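Local structure of deoxyribose-phosphate aldolase (4EIV) at residues D181-S187 / C231-E237. The protein is an aldolase-family enzyme of the deoxyribose-phosphate aldolase type, built as a parallel eight-stranded alpha/beta (TIM) barrel. Sequence-based numbering, arbitrary orientation.
Sequences DFLQTSS and CIGIKIE
The Phe182 ring lies across Gly233, whose CA stands over the centre of one face, 3.6 Å from the centroid, in a CH-pi contact. Lys235 N meets the ring edge in plane, and Phe182 CE2 reaches Ile234 O. With chi1 at -101°, the ring leans over the neighbouring strand, onto the spot where Gly233 carries no side chain.

The other flat group, the Gln184 amide, runs alongside the extended Lys235 chain, both pointing the same way; Gln184 OE1 sits 3.3 Å from Lys235 CD. In its own plane the amide gives NE2 to Ser186 O at 3.0 Å, which fixes its rotation. Lys235 NZ goes on to salt bridges with Glu31 and Glu118.

Between the strands the ladder is parallel: Asp181 O takes Gly233 N, Gly233 O takes Leu183 N, and Leu183 O takes Lys235 N at a nearly straight 175°. Thr185 N closes it on Lys235 O. Beyond that, side chains take over: Thr185 OG1 accepts Glu237 N at 3.0 Å and donates to Ser186 OG, which donates to Glu237 OE2 at 2.7 Å on the carboxylate's anti side. His193 also binds this OE2.

Phe182, Gln184 and Lys235 share the sheet face opposite Leu183 and Ile234; Ile234 packs on helix 196-210. Strands 182-184 and 233-237, the sixth and seventh of the barrel, together with helix 196-210 between them, form a beta-alpha-beta unit of a TIM barrel.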
loop_
_atom_site.group_PDB
_atom_site.type_symbol
_atom_site.label_atom_id
_atom_site.label_comp_id
_atom_site.label_asym_id
_atom_site.label_seq_id
_atom_site.Cartn_x
_atom_site.Cartn_y
_atom_site.Cartn_z
ATOM N N ASP A 181 17.946 1.839 10.923
ATOM C CA ASP A 181 16.503 1.681 10.728
ATOM C C ASP A 181 16.106 1.434 9.270
ATOM O O ASP A 181 15.004 0.959 9.010
ATOM C CB ASP A 181 15.778 2.932 11.197
ATOM C CG ASP A 181 16.018 3.213 12.651
ATOM O OD1 ASP A 181 15.679 2.364 13.539
ATOM O OD2 ASP A 181 16.538 4.312 12.957
ATOM N N PHE A 182 16.960 1.834 8.328
ATOM C CA PHE A 182 16.791 1.686 6.889
ATOM C C PHE A 182 18.164 1.439 6.288
ATOM O O PHE A 182 19.160 2.025 6.734
ATOM C CB PHE A 182 16.276 2.986 6.233
ATOM C CG PHE A 182 14.787 3.027 5.918
ATOM C CD1 PHE A 182 13.850 3.341 6.900
ATOM C CD2 PHE A 182 14.359 2.854 4.615
ATOM C CE1 PHE A 182 12.494 3.421 6.565
ATOM C CE2 PHE A 182 13.035 2.906 4.287
ATOM C CZ PHE A 182 12.116 3.218 5.229
ATOM N N LEU A 183 18.201 0.637 5.223
ATOM C CA LEU A 183 19.383 0.477 4.379
ATOM C C LEU A 183 19.100 1.175 3.059
ATOM O O LEU A 183 18.111 0.885 2.392
ATOM C CB LEU A 183 19.698 -0.984 4.115
ATOM C CG LEU A 183 20.045 -1.794 5.354
ATOM C CD1 LEU A 183 20.353 -3.250 4.963
ATOM C CD2 LEU A 183 21.217 -1.172 6.130
ATOM N N GLN A 184 19.943 2.149 2.730
ATOM C CA GLN A 184 19.827 2.933 1.533
ATOM C C GLN A 184 20.940 2.475 0.606
ATOM O O GLN A 184 22.106 2.393 0.983
ATOM C CB GLN A 184 19.928 4.420 1.866
ATOM C CG GLN A 184 19.927 5.334 0.636
ATOM C CD GLN A 184 19.813 6.817 0.987
ATOM O OE1 GLN A 184 19.239 7.185 2.009
ATOM N NE2 GLN A 184 20.385 7.658 0.141
ATOM N N THR A 185 20.594 2.212 -0.642
ATOM C CA THR A 185 21.550 1.642 -1.577
ATOM C C THR A 185 22.772 2.501 -1.840
ATOM O O THR A 185 23.875 2.005 -1.926
ATOM C CB THR A 185 20.885 1.366 -2.965
ATOM O OG1 THR A 185 20.321 2.576 -3.510
ATOM C CG2 THR A 185 19.817 0.296 -2.863
ATOM N N SER A 186 22.558 3.792 -1.977
ATOM C CA SER A 186 23.565 4.661 -2.629
ATOM C C SER A 186 23.251 6.103 -2.336
ATOM O O SER A 186 22.123 6.463 -1.958
ATOM C CB SER A 186 23.580 4.390 -4.150
ATOM O OG SER A 186 22.256 4.305 -4.672
ATOM N N SER A 187 24.287 6.924 -2.432
ATOM C CA SER A 187 24.254 8.327 -2.060
ATOM C C SER A 187 23.458 9.319 -2.897
ATOM O O SER A 187 22.929 10.305 -2.356
ATOM C CB SER A 187 25.693 8.841 -2.085
ATOM O OG SER A 187 25.670 10.214 -2.391
ATOM N N CYS A 231 11.563 -3.105 13.075
ATOM C CA CYS A 231 11.171 -2.767 11.711
ATOM C C CYS A 231 12.340 -2.124 11.007
ATOM O O CYS A 231 12.906 -1.155 11.524
ATOM C CB CYS A 231 10.000 -1.782 11.722
ATOM S SG CYS A 231 9.392 -1.287 10.086
ATOM N N ILE A 232 12.717 -2.666 9.845
ATOM C CA ILE A 232 13.833 -2.111 9.063
ATOM C C ILE A 232 13.423 -1.957 7.601
ATOM O O ILE A 232 12.880 -2.868 6.982
ATOM C CB ILE A 232 15.125 -2.938 9.200
ATOM C CG1 ILE A 232 15.514 -3.053 10.687
ATOM C CG2 ILE A 232 16.263 -2.282 8.409
ATOM C CD1 ILE A 232 16.560 -4.090 11.001
ATOM N N GLY A 233 13.658 -0.777 7.062
ATOM C CA GLY A 233 13.282 -0.508 5.710
ATOM C C GLY A 233 14.397 -0.538 4.706
ATOM O O GLY A 233 15.589 -0.615 5.040
ATOM N N ILE A 234 14.011 -0.526 3.435
ATOM C CA ILE A 234 14.966 -0.399 2.331
ATOM C C ILE A 234 14.606 0.833 1.514
ATOM O O ILE A 234 13.437 1.076 1.206
ATOM C CB ILE A 234 15.023 -1.637 1.404
ATOM C CG1 ILE A 234 16.177 -1.508 0.408
ATOM C CG2 ILE A 234 13.749 -1.787 0.626
ATOM C CD1 ILE A 234 16.349 -2.722 -0.460
ATOM N N LYS A 235 15.630 1.622 1.214
ATOM C CA LYS A 235 15.523 2.791 0.341
ATOM C C LYS A 235 16.342 2.542 -0.918
ATOM O O LYS A 235 17.565 2.323 -0.835
ATOM C CB LYS A 235 15.992 4.073 1.029
ATOM C CG LYS A 235 16.038 5.283 0.131
ATOM C CD LYS A 235 16.211 6.586 0.853
ATOM C CE LYS A 235 16.416 7.740 -0.105
ATOM N NZ LYS A 235 16.491 9.055 0.604
ATOM N N ILE A 236 15.668 2.554 -2.064
ATOM C CA ILE A 236 16.273 2.344 -3.365
ATOM C C ILE A 236 16.526 3.727 -3.949
ATOM O O ILE A 236 15.586 4.472 -4.246
ATOM C CB ILE A 236 15.370 1.494 -4.264
ATOM C CG1 ILE A 236 15.089 0.127 -3.620
ATOM C CG2 ILE A 236 15.998 1.294 -5.616
ATOM C CD1 ILE A 236 14.203 -0.811 -4.414
ATOM N N GLU A 237 17.803 4.100 -3.992
ATOM C CA GLU A 237 18.237 5.403 -4.525
ATOM C C GLU A 237 18.625 5.187 -5.982
ATOM O O GLU A 237 19.519 4.390 -6.279
ATOM C CB GLU A 237 19.376 5.974 -3.680
ATOM C CG GLU A 237 19.791 7.414 -4.013
ATOM C CD GLU A 237 20.614 7.541 -5.271
ATOM O OE1 GLU A 237 20.280 8.439 -6.059
ATOM O OE2 GLU A 237 21.580 6.750 -5.456
HETATM O O HOH W 1 12.590 1.539 10.419
HETATM O O HOH W 2 14.029 0.052 13.591
#